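Local coordinates for putative gdp-fucose protein o-fucosyltransferase 1 (Caenorhabditis elegans, PDB 3ZY2), which is a putative protein O-fucosyltransferase of the GT-B clan, with guanosine-5'-diphosphate bound in its pocket, at residues Y10-P15 with V75-F80; K35-T40 with P167-S172; F213-L218 with S282-S287. All blocks are in the same frame, centred on the assembly; numbering follows the deposited sequence.

Contact 1. Residues Y10-P15 with V75-F80; sequences YIVFCP and VTMQEF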
loop_
_atom_site.group_PDB
_atom_site.type_symbol
_atom_site.label_atom_id
_atom_site.label_comp_id
_atom_site.label_asym_id
_atom_site.label_seq_id
_atom_site.Cartn_x
_atom_site.Cartn_y
_atom_site.Cartn_z
ATOM N N TYR A 10 -18.797 11.437 7.017
ATOM C CA TYR A 10 -18.491 10.171 7.705
ATOM C C TYR A 10 -17.209 9.524 7.221
ATOM O O TYR A 10 -16.736 9.774 6.107
ATOM C CB TYR A 10 -19.643 9.165 7.509
ATOM C CG TYR A 10 -20.916 9.668 8.112
ATOM C CD1 TYR A 10 -21.747 10.556 7.400
ATOM C CD2 TYR A 10 -21.288 9.309 9.409
ATOM C CE1 TYR A 10 -22.909 11.049 7.968
ATOM C CE2 TYR A 10 -22.445 9.805 9.974
ATOM C CZ TYR A 10 -23.248 10.670 9.251
ATOM O OH TYR A 10 -24.390 11.133 9.851
ATOM N N ILE A 11 -16.658 8.667 8.075
ATOM C CA ILE A 11 -15.585 7.756 7.703
ATOM C C ILE A 11 -16.062 6.347 7.995
ATOM O O ILE A 11 -16.587 6.100 9.079
ATOM C CB ILE A 11 -14.292 8.032 8.511
ATOM C CG1 ILE A 11 -13.664 9.359 8.103
ATOM C CG2 ILE A 11 -13.266 6.901 8.350
ATOM C CD1 ILE A 11 -12.757 9.927 9.187
ATOM N N VAL A 12 -15.861 5.443 7.048
ATOM C CA VAL A 12 -16.159 4.010 7.253
ATOM C C VAL A 12 -14.961 3.222 6.757
ATOM O O VAL A 12 -14.301 3.629 5.784
ATOM C CB VAL A 12 -17.492 3.570 6.566
ATOM C CG1 VAL A 12 -17.455 3.766 5.039
ATOM C CG2 VAL A 12 -17.840 2.119 6.940
ATOM N N PHE A 13 -14.629 2.136 7.446
ATOM C CA PHE A 13 -13.434 1.366 7.079
ATOM C C PHE A 13 -13.571 -0.085 7.463
ATOM O O PHE A 13 -14.394 -0.441 8.335
ATOM C CB PHE A 13 -12.154 1.965 7.719
ATOM C CG PHE A 13 -11.967 1.582 9.169
ATOM C CD1 PHE A 13 -12.744 2.168 10.163
ATOM C CD2 PHE A 13 -11.016 0.605 9.514
ATOM C CE1 PHE A 13 -12.586 1.782 11.507
ATOM C CE2 PHE A 13 -10.856 0.205 10.862
ATOM C CZ PHE A 13 -11.640 0.803 11.842
ATOM N N CYS A 14 -12.755 -0.905 6.808
ATOM C CA CYS A 14 -12.571 -2.305 7.169
ATOM C C CYS A 14 -11.310 -2.471 8.008
ATOM O O CYS A 14 -10.230 -2.048 7.557
ATOM C CB CYS A 14 -12.426 -3.179 5.929
ATOM S SG CYS A 14 -12.251 -4.921 6.402
ATOM N N PRO A 15 -11.427 -3.114 9.196
ATOM C CA PRO A 15 -10.225 -3.507 9.924
ATOM C C PRO A 15 -9.743 -4.800 9.281
ATOM O O PRO A 15 -9.905 -5.891 9.833
ATOM C CB PRO A 15 -10.724 -3.746 11.357
ATOM C CG PRO A 15 -12.168 -4.046 11.233
ATOM C CD PRO A 15 -12.658 -3.593 9.862
ATOM N N VAL A 75 -21.113 6.526 15.029
ATOM C CA VAL A 75 -22.408 5.868 14.811
ATOM C C VAL A 75 -22.181 4.371 14.625
ATOM O O VAL A 75 -21.140 3.956 14.102
ATOM C CB VAL A 75 -23.191 6.411 13.582
ATOM C CG1 VAL A 75 -23.778 7.785 13.878
ATOM C CG2 VAL A 75 -22.336 6.363 12.291
ATOM N N THR A 76 -23.136 3.563 15.056
ATOM C CA THR A 76 -23.044 2.125 14.800
ATOM C C THR A 76 -23.158 1.826 13.306
ATOM O O THR A 76 -23.696 2.634 12.534
ATOM C CB THR A 76 -24.140 1.338 15.533
ATOM O OG1 THR A 76 -25.434 1.770 15.074
ATOM C CG2 THR A 76 -24.037 1.526 17.054
ATOM N N MET A 77 -22.642 0.672 12.895
ATOM C CA MET A 77 -22.798 0.193 11.524
ATOM C C MET A 77 -24.287 0.046 11.170
ATOM O O MET A 77 -24.686 0.371 10.045
ATOM C CB MET A 77 -22.046 -1.133 11.318
ATOM C CG MET A 77 -22.054 -1.616 9.862
ATOM S SD MET A 77 -21.137 -0.557 8.754
ATOM C CE MET A 77 -19.476 -0.948 9.285
ATOM N N GLN A 78 -25.095 -0.426 12.120
ATOM C CA GLN A 78 -26.535 -0.590 11.900
ATOM C C GLN A 78 -27.210 0.756 11.602
ATOM O O GLN A 78 -27.987 0.857 10.636
ATOM C CB GLN A 78 -27.213 -1.326 13.074
ATOM C CG GLN A 78 -28.742 -1.313 13.030
ATOM C CD GLN A 78 -29.418 -2.244 14.031
ATOM O OE1 GLN A 78 -28.829 -2.667 15.030
ATOM N NE2 GLN A 78 -30.684 -2.563 13.760
ATOM N N GLU A 79 -26.911 1.779 12.409
ATOM C CA GLU A 79 -27.469 3.114 12.155
ATOM C C GLU A 79 -26.981 3.662 10.815
ATOM O O GLU A 79 -27.762 4.210 10.031
ATOM C CB GLU A 79 -27.187 4.112 13.292
ATOM C CG GLU A 79 -27.722 5.524 12.975
ATOM C CD GLU A 79 -27.688 6.531 14.131
ATOM O OE1 GLU A 79 -27.316 6.179 15.268
ATOM O OE2 GLU A 79 -28.071 7.703 13.883
ATOM N N PHE A 80 -25.693 3.518 10.528
ATOM C CA PHE A 80 -25.141 4.031 9.280
ATOM C C PHE A 80 -25.832 3.378 8.075
ATOM O O PHE A 80 -26.271 4.053 7.133
ATOM C CB PHE A 80 -23.618 3.792 9.246
ATOM C CG PHE A 80 -22.964 4.313 8.009
ATOM C CD1 PHE A 80 -22.900 5.689 7.762
ATOM C CD2 PHE A 80 -22.405 3.434 7.080
ATOM C CE1 PHE A 80 -22.312 6.165 6.614
ATOM C CE2 PHE A 80 -21.803 3.900 5.927
ATOM C CZ PHE A 80 -21.754 5.275 5.684
#
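Tyr10 and Phe80 run alongside each other in opposing senses, so that CE1 of Phe80 comes to 4.1 Å from Tyr10 CG at the root of the tyrosine ring. The two rings meet obliquely, with planes at 49° and centroids 5.7 Å apart. Further along the tyrosine ring, Val75 comes in roughly perpendicular and puts its CG2 4.2 Å from Tyr10 CE2. Two residues along the strand, on the same face, Val12 takes up the remaining contacts: its CB lies 4.4 Å from Phe80 CE2, and its CG2 is 4.2 Å from the methyl CE of Met77. Met77 manages this by folding back, with bends at both chi2 (67°) and chi3 (72°), since its side chain does not start out toward the strand. Phe80 does start toward it, and with CG anti to the backbone N its ring lies against both Tyr10 and Val12.

The helix that presents these groups begins inside the segment. Thr76 is its N-cap: OG1 accepts from Glu79 N at 3.0 Å, a capping bond that helps to order the first turn, from which Met77 and Phe80 project. Beyond this shell, Val42 and Val168 from the neighbouring strands pack on Phe80, and Tyr10 OH is hydrogen-bonded to Asp6 N. Helix 77-88 is thus laid on one face of the parallel sheet built around strand 10-13. With no hydrogen bond between the two segments, the joint rests on van der Waals contact and the burial of apolar surface, while the tyrosine hydroxyl keeps a polar partner outside it.

Contact 2. Residues K35-T40 with P167-S172; sequences KALDRT and PVLAFS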
loop_
_atom_site.group_PDB
_atom_site.type_symbol
_atom_site.label_atom_id
_atom_site.label_comp_id
_atom_site.label_asym_id
_atom_site.label_seq_id
_atom_site.Cartn_x
_atom_site.Cartn_y
_atom_site.Cartn_z
ATOM N N LYS A 35 -11.329 11.931 14.624
ATOM C CA LYS A 35 -11.463 13.108 15.475
ATOM C C LYS A 35 -10.725 14.276 14.835
ATOM O O LYS A 35 -11.252 15.401 14.798
ATOM C CB LYS A 35 -10.939 12.838 16.887
ATOM C CG LYS A 35 -11.178 14.015 17.869
ATOM C CD LYS A 35 -10.693 13.643 19.249
ATOM C CE LYS A 35 -11.162 14.634 20.308
ATOM N NZ LYS A 35 -11.115 13.994 21.651
ATOM N N ALA A 36 -9.529 14.005 14.314
ATOM C CA ALA A 36 -8.726 15.074 13.686
ATOM C C ALA A 36 -9.395 15.624 12.429
ATOM O O ALA A 36 -9.339 16.842 12.186
ATOM C CB ALA A 36 -7.319 14.584 13.389
ATOM N N LEU A 37 -10.029 14.752 11.640
ATOM C CA LEU A 37 -10.754 15.188 10.439
ATOM C C LEU A 37 -12.123 15.817 10.718
ATOM O O LEU A 37 -12.752 16.384 9.806
ATOM C CB LEU A 37 -10.921 14.052 9.427
ATOM C CG LEU A 37 -9.791 13.733 8.454
ATOM C CD1 LEU A 37 -10.306 12.901 7.280
ATOM C CD2 LEU A 37 -9.127 14.999 7.964
ATOM N N ASP A 38 -12.570 15.707 11.968
ATOM C CA ASP A 38 -13.900 16.130 12.402
ATOM C C ASP A 38 -15.034 15.511 11.578
ATOM O O ASP A 38 -16.007 16.172 11.228
ATOM C CB ASP A 38 -14.014 17.663 12.491
ATOM C CG ASP A 38 -15.083 18.109 13.474
ATOM O OD1 ASP A 38 -15.537 17.283 14.304
ATOM O OD2 ASP A 38 -15.473 19.300 13.419
ATOM N N ARG A 39 -14.908 14.215 11.308
ATOM C CA ARG A 39 -15.956 13.445 10.672
ATOM C C ARG A 39 -16.413 12.387 11.671
ATOM O O ARG A 39 -15.614 11.903 12.487
ATOM C CB ARG A 39 -15.430 12.739 9.423
ATOM C CG ARG A 39 -15.349 13.658 8.197
ATOM C CD ARG A 39 -14.841 12.885 7.000
ATOM N NE ARG A 39 -14.792 13.733 5.801
ATOM C CZ ARG A 39 -15.656 13.672 4.790
ATOM N NH1 ARG A 39 -16.638 12.782 4.775
ATOM N NH2 ARG A 39 -15.505 14.482 3.752
ATOM N N THR A 40 -17.683 12.027 11.588
ATOM C CA THR A 40 -18.223 10.940 12.404
ATOM C C THR A 40 -17.671 9.607 11.913
ATOM O O THR A 40 -17.654 9.347 10.706
ATOM C CB THR A 40 -19.753 10.920 12.345
ATOM O OG1 THR A 40 -20.250 12.122 12.928
ATOM C CG2 THR A 40 -20.312 9.754 13.162
ATOM N N PRO A 167 -19.405 12.823 1.113
ATOM C CA PRO A 167 -20.062 12.687 2.406
ATOM C C PRO A 167 -19.477 11.539 3.227
ATOM O O PRO A 167 -19.552 11.568 4.461
ATOM C CB PRO A 167 -21.520 12.393 2.035
ATOM C CG PRO A 167 -21.491 11.937 0.622
ATOM C CD PRO A 167 -20.348 12.639 -0.009
ATOM N N VAL A 168 -18.923 10.545 2.539
ATOM C CA VAL A 168 -18.388 9.352 3.206
ATOM C C VAL A 168 -17.013 9.012 2.647
ATOM O O VAL A 168 -16.875 8.729 1.461
ATOM C CB VAL A 168 -19.324 8.111 3.073
ATOM C CG1 VAL A 168 -18.658 6.876 3.750
ATOM C CG2 VAL A 168 -20.709 8.377 3.675
ATOM N N LEU A 169 -15.985 9.016 3.496
ATOM C CA LEU A 169 -14.686 8.510 3.096
ATOM C C LEU A 169 -14.668 7.039 3.463
ATOM O O LEU A 169 -14.866 6.698 4.629
ATOM C CB LEU A 169 -13.553 9.243 3.835
ATOM C CG LEU A 169 -12.989 10.612 3.442
ATOM C CD1 LEU A 169 -13.881 11.469 2.521
ATOM C CD2 LEU A 169 -12.567 11.399 4.661
ATOM N N ALA A 170 -14.445 6.167 2.487
ATOM C CA ALA A 170 -14.478 4.723 2.713
ATOM C C ALA A 170 -13.132 4.085 2.434
ATOM O O ALA A 170 -12.628 4.175 1.329
ATOM C CB ALA A 170 -15.560 4.076 1.855
ATOM N N PHE A 171 -12.557 3.431 3.441
ATOM C CA PHE A 171 -11.209 2.858 3.358
ATOM C C PHE A 171 -11.247 1.326 3.488
ATOM O O PHE A 171 -11.742 0.795 4.492
ATOM C CB PHE A 171 -10.342 3.409 4.496
ATOM C CG PHE A 171 -10.202 4.908 4.526
ATOM C CD1 PHE A 171 -11.125 5.707 5.223
ATOM C CD2 PHE A 171 -9.100 5.534 3.932
ATOM C CE1 PHE A 171 -10.974 7.079 5.287
ATOM C CE2 PHE A 171 -8.950 6.901 4.000
ATOM C CZ PHE A 171 -9.882 7.687 4.649
ATOM N N SER A 172 -10.722 0.601 2.507
ATOM C CA SER A 172 -10.683 -0.857 2.648
ATOM C C SER A 172 -9.528 -1.299 3.532
ATOM O O SER A 172 -9.547 -2.403 4.082
ATOM C CB SER A 172 -10.652 -1.588 1.305
ATOM O OG SER A 172 -11.384 -2.809 1.399
#
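Arg39 lays its guanidinium against the branched end of Leu169, just after the helix of a beta-alpha-beta crossover in a Rossmann-like parallel sheet: strand 10-13, helix 20-37, then strand 40-42. The helix closes in a Schellman motif, in which Asp38 takes a positive phi (54°) and its N bonds back to Lys35 O. Right after that turn Arg39 heads for strand 168-171, its chain extended from CG to NE and roughly perpendicular to the leucine side chain.

The two methyls of Leu169 share the work. CD1 sits 3.5 Å above the guanidinium plane, over its centre, at 3.6 Å from Arg39 CZ. CD2 is pressed closer to the root of the group, 3.4 Å from Arg39 NE, which is tight packing. The leucine reaches this place with a chi2 of 19°, well away from a staggered value, and so perhaps under some strain.

The polar end of the arginine turns to backbone oxygens. Arg39 NH2 is hydrogen-bonded to the carbonyl O of Tyr166, just ahead of the strand, and NH1 to that of Tyr10; Pro167 O also lies near the guanidinium plane, 3.2 Å from Arg39 NH1. The hydrogen bonds and the leucine on one face limit how the buried guanidinium can turn, and the carbonyl dipoles probably offset part of its charge.

Leu37, from the last helical turn, adds a smaller contact beside the arginine. Trp157 packs on it from helix 157-160, and across the contact Leu37 CD1 comes 3.8 Å from Leu169 CD2, the same methyl that touches Arg39 NE.

Contact 3. Residues F213-L218 with S282-S287; sequences FVAVHL and SVFVAS. With GDP (guanosine-5'-diphosphate), chain C.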
loop_
_atom_site.group_PDB
_atom_site.type_symbol
_atom_site.label_atom_id
_atom_site.label_comp_id
_atom_site.label_asym_id
_atom_site.label_seq_id
_atom_site.Cartn_x
_atom_site.Cartn_y
_atom_site.Cartn_z
ATOM N N PHE A 213 -5.508 -12.481 42.180
ATOM C CA PHE A 213 -5.167 -13.479 41.145
ATOM C C PHE A 213 -4.233 -12.927 40.100
ATOM O O PHE A 213 -4.261 -11.723 39.776
ATOM C CB PHE A 213 -6.407 -14.176 40.505
ATOM C CG PHE A 213 -7.180 -13.347 39.495
ATOM C CD1 PHE A 213 -8.200 -12.491 39.911
ATOM C CD2 PHE A 213 -6.963 -13.512 38.124
ATOM C CE1 PHE A 213 -8.958 -11.774 38.970
ATOM C CE2 PHE A 213 -7.715 -12.789 37.167
ATOM C CZ PHE A 213 -8.718 -11.922 37.590
ATOM N N VAL A 214 -3.370 -13.814 39.620
ATOM C CA VAL A 214 -2.477 -13.523 38.498
ATOM C C VAL A 214 -3.154 -14.047 37.245
ATOM O O VAL A 214 -3.570 -15.196 37.222
ATOM C CB VAL A 214 -1.106 -14.249 38.627
ATOM C CG1 VAL A 214 -0.192 -13.903 37.450
ATOM C CG2 VAL A 214 -0.372 -13.845 39.904
ATOM N N ALA A 215 -3.288 -13.207 36.222
ATOM C CA ALA A 215 -3.748 -13.658 34.891
ATOM C C ALA A 215 -2.577 -13.670 33.947
ATOM O O ALA A 215 -1.776 -12.709 33.948
ATOM C CB ALA A 215 -4.847 -12.721 34.349
ATOM N N VAL A 216 -2.491 -14.720 33.140
ATOM C CA VAL A 216 -1.378 -14.862 32.178
ATOM C C VAL A 216 -1.922 -15.131 30.786
ATOM O O VAL A 216 -2.917 -15.831 30.635
ATOM C CB VAL A 216 -0.357 -15.967 32.583
ATOM C CG1 VAL A 216 0.147 -15.725 33.992
ATOM C CG2 VAL A 216 -0.975 -17.356 32.441
ATOM N N HIS A 217 -1.250 -14.560 29.796
ATOM C CA HIS A 217 -1.520 -14.835 28.390
ATOM C C HIS A 217 -0.426 -15.708 27.806
ATOM O O HIS A 217 0.736 -15.316 27.780
ATOM C CB HIS A 217 -1.624 -13.530 27.586
ATOM C CG HIS A 217 -1.952 -13.760 26.145
ATOM N ND1 HIS A 217 -1.375 -13.050 25.110
ATOM C CD2 HIS A 217 -2.798 -14.657 25.568
ATOM C CE1 HIS A 217 -1.858 -13.497 23.961
ATOM N NE2 HIS A 217 -2.718 -14.476 24.209
ATOM N N LEU A 218 -0.806 -16.925 27.399
ATOM C CA LEU A 218 0.125 -17.875 26.800
ATOM C C LEU A 218 -0.173 -17.960 25.312
ATOM O O LEU A 218 -1.118 -18.623 24.889
ATOM C CB LEU A 218 0.002 -19.256 27.463
ATOM C CG LEU A 218 0.170 -19.275 28.993
ATOM C CD1 LEU A 218 0.135 -20.720 29.524
ATOM C CD2 LEU A 218 1.469 -18.546 29.475
ATOM N N SER A 282 -5.026 -17.610 43.286
ATOM C CA SER A 282 -5.383 -18.346 42.093
ATOM C C SER A 282 -4.664 -17.752 40.890
ATOM O O SER A 282 -4.109 -16.635 40.960
ATOM C CB SER A 282 -6.906 -18.304 41.865
ATOM O OG SER A 282 -7.339 -17.007 41.489
ATOM N N VAL A 283 -4.692 -18.511 39.790
ATOM C CA VAL A 283 -4.128 -18.091 38.511
ATOM C C VAL A 283 -5.176 -18.307 37.417
ATOM O O VAL A 283 -5.899 -19.312 37.417
ATOM C CB VAL A 283 -2.809 -18.870 38.183
ATOM C CG1 VAL A 283 -2.365 -18.610 36.729
ATOM C CG2 VAL A 283 -1.710 -18.495 39.186
ATOM N N PHE A 284 -5.281 -17.326 36.531
ATOM C CA PHE A 284 -6.102 -17.447 35.337
ATOM C C PHE A 284 -5.199 -17.554 34.124
ATOM O O PHE A 284 -4.247 -16.779 33.976
ATOM C CB PHE A 284 -7.011 -16.228 35.185
ATOM C CG PHE A 284 -7.796 -16.233 33.906
ATOM C CD1 PHE A 284 -8.859 -17.139 33.715
ATOM C CD2 PHE A 284 -7.465 -15.351 32.880
ATOM C CE1 PHE A 284 -9.610 -17.135 32.541
ATOM C CE2 PHE A 284 -8.213 -15.344 31.688
ATOM C CZ PHE A 284 -9.277 -16.265 31.522
ATOM N N VAL A 285 -5.528 -18.481 33.229
ATOM C CA VAL A 285 -4.765 -18.630 31.985
ATOM C C VAL A 285 -5.665 -18.430 30.765
ATOM O O VAL A 285 -6.691 -19.126 30.607
ATOM C CB VAL A 285 -4.160 -20.049 31.863
ATOM C CG1 VAL A 285 -3.379 -20.198 30.534
ATOM C CG2 VAL A 285 -3.275 -20.403 33.066
ATOM N N ALA A 286 -5.244 -17.508 29.901
ATOM C CA ALA A 286 -5.840 -17.342 28.563
ATOM C C ALA A 286 -4.801 -17.836 27.566
ATOM O O ALA A 286 -3.638 -17.483 27.654
ATOM C CB ALA A 286 -6.169 -15.864 28.288
ATOM N N SER A 287 -5.220 -18.696 26.640
ATOM C CA SER A 287 -4.310 -19.208 25.623
ATOM C C SER A 287 -5.045 -19.432 24.306
ATOM O O SER A 287 -6.247 -19.700 24.295
ATOM C CB SER A 287 -3.643 -20.511 26.093
ATOM O OG SER A 287 -2.663 -20.922 25.129
HETATM P PB GDP C . -1.272 -11.493 17.917
HETATM O O1B GDP C . -1.305 -12.204 19.219
HETATM O O2B GDP C . -0.823 -10.030 17.604
HETATM O O3B GDP C . -1.630 -12.423 16.605
HETATM O O3A GDP C . -2.934 -11.219 18.260
HETATM P PA GDP C . -4.199 -11.079 17.106
HETATM O O1A GDP C . -5.290 -10.945 18.459
HETATM O O2A GDP C . -4.168 -10.213 16.099
HETATM O "O5'" GDP C . -3.874 -12.767 16.596
HETATM C "C5'" GDP C . -4.283 -13.279 17.709
HETATM C "C4'" GDP C . -5.144 -14.304 17.849
HETATM O "O4'" GDP C . -5.110 -15.649 18.108
HETATM C "C3'" GDP C . -6.131 -13.724 18.634
HETATM O "O3'" GDP C . -7.516 -12.803 18.134
HETATM C "C2'" GDP C . -7.611 -15.242 19.197
HETATM O "O2'" GDP C . -8.330 -15.357 18.051
HETATM C "C1'" GDP C . -6.372 -16.117 19.263
HETATM N N9 GDP C . -5.882 -15.947 20.438
HETATM C C8 GDP C . -4.260 -15.231 20.873
HETATM N N7 GDP C . -4.605 -15.444 22.102
HETATM C C5 GDP C . -5.647 -15.938 22.643
HETATM C C6 GDP C . -6.501 -16.394 24.087
HETATM O O6 GDP C . -5.826 -16.123 24.967
HETATM N N1 GDP C . -7.437 -16.802 23.746
HETATM C C2 GDP C . -8.178 -17.097 22.792
HETATM N N2 GDP C . -9.082 -17.505 22.697
HETATM N N3 GDP C . -7.825 -16.867 21.272
HETATM C C4 GDP C . -6.511 -16.275 21.349
#
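Ser287 OG donates to Leu218 O at 2.8 Å, and the same hydroxyl is hydrogen-bonded to Lys289 N, so the ends of the two strands are tied by a side chain as well as by the backbone. Upstream, five backbone bonds join the parallel pair in regular register; Ala286 N to Val216 O (3.0 Å) is nearly straight at 175°.

Near the C-terminal end of strand 213-218, His217 turns to the ligand. Its CG, anti to the backbone N (chi1 -178°), carries the ring out beyond the strand end, where NE2 donates to N7 of guanosine-5'-diphosphate at 3.0 Å. The base meets the imidazole at its edge. ND1 is hydrogen-bonded to Ser337 OG, and with both ring nitrogens engaged the imidazole's rotation is restrained. Nearby, Ala286 CB lies 3.3 Å from O6 of the ligand.

On the opposite face Val285 is shared: CG1 touches Leu218 CD1 at 3.7 Å, CG2 touches Val216 CG2 at 3.9 Å. Helices 264-278 and 293-300 cover this valine-rich face, and helix 315-324 packs on Ala215, Phe284 and Ala286, while strands 327-330 and 307-308 extend the sheet beyond 213-218 and 282-287.

In the fold
Contacts 1 and 2 both reach one parallel sheet, their centres about 10 Å apart. Strands 10-13 and 168-171 are neighbours in it, and Tyr10 N lies 2.7 Å from Pro167 O, a probable hydrogen bond that joins the two contacts directly. Contact 3 sits in the second parallel sheet, on the other side of the chain's centre, with its centre about 34 Å from that of contact 1 and 39 Å from that of contact 2. Two such Rossmann-like units are what the GT-B fold consists of. Guanosine-5'-diphosphate touches contact 3 directly, yet it is also hydrogen-bonded to Gly21 N and Asn22 N, at the start of the helix whose far end enters contact 2.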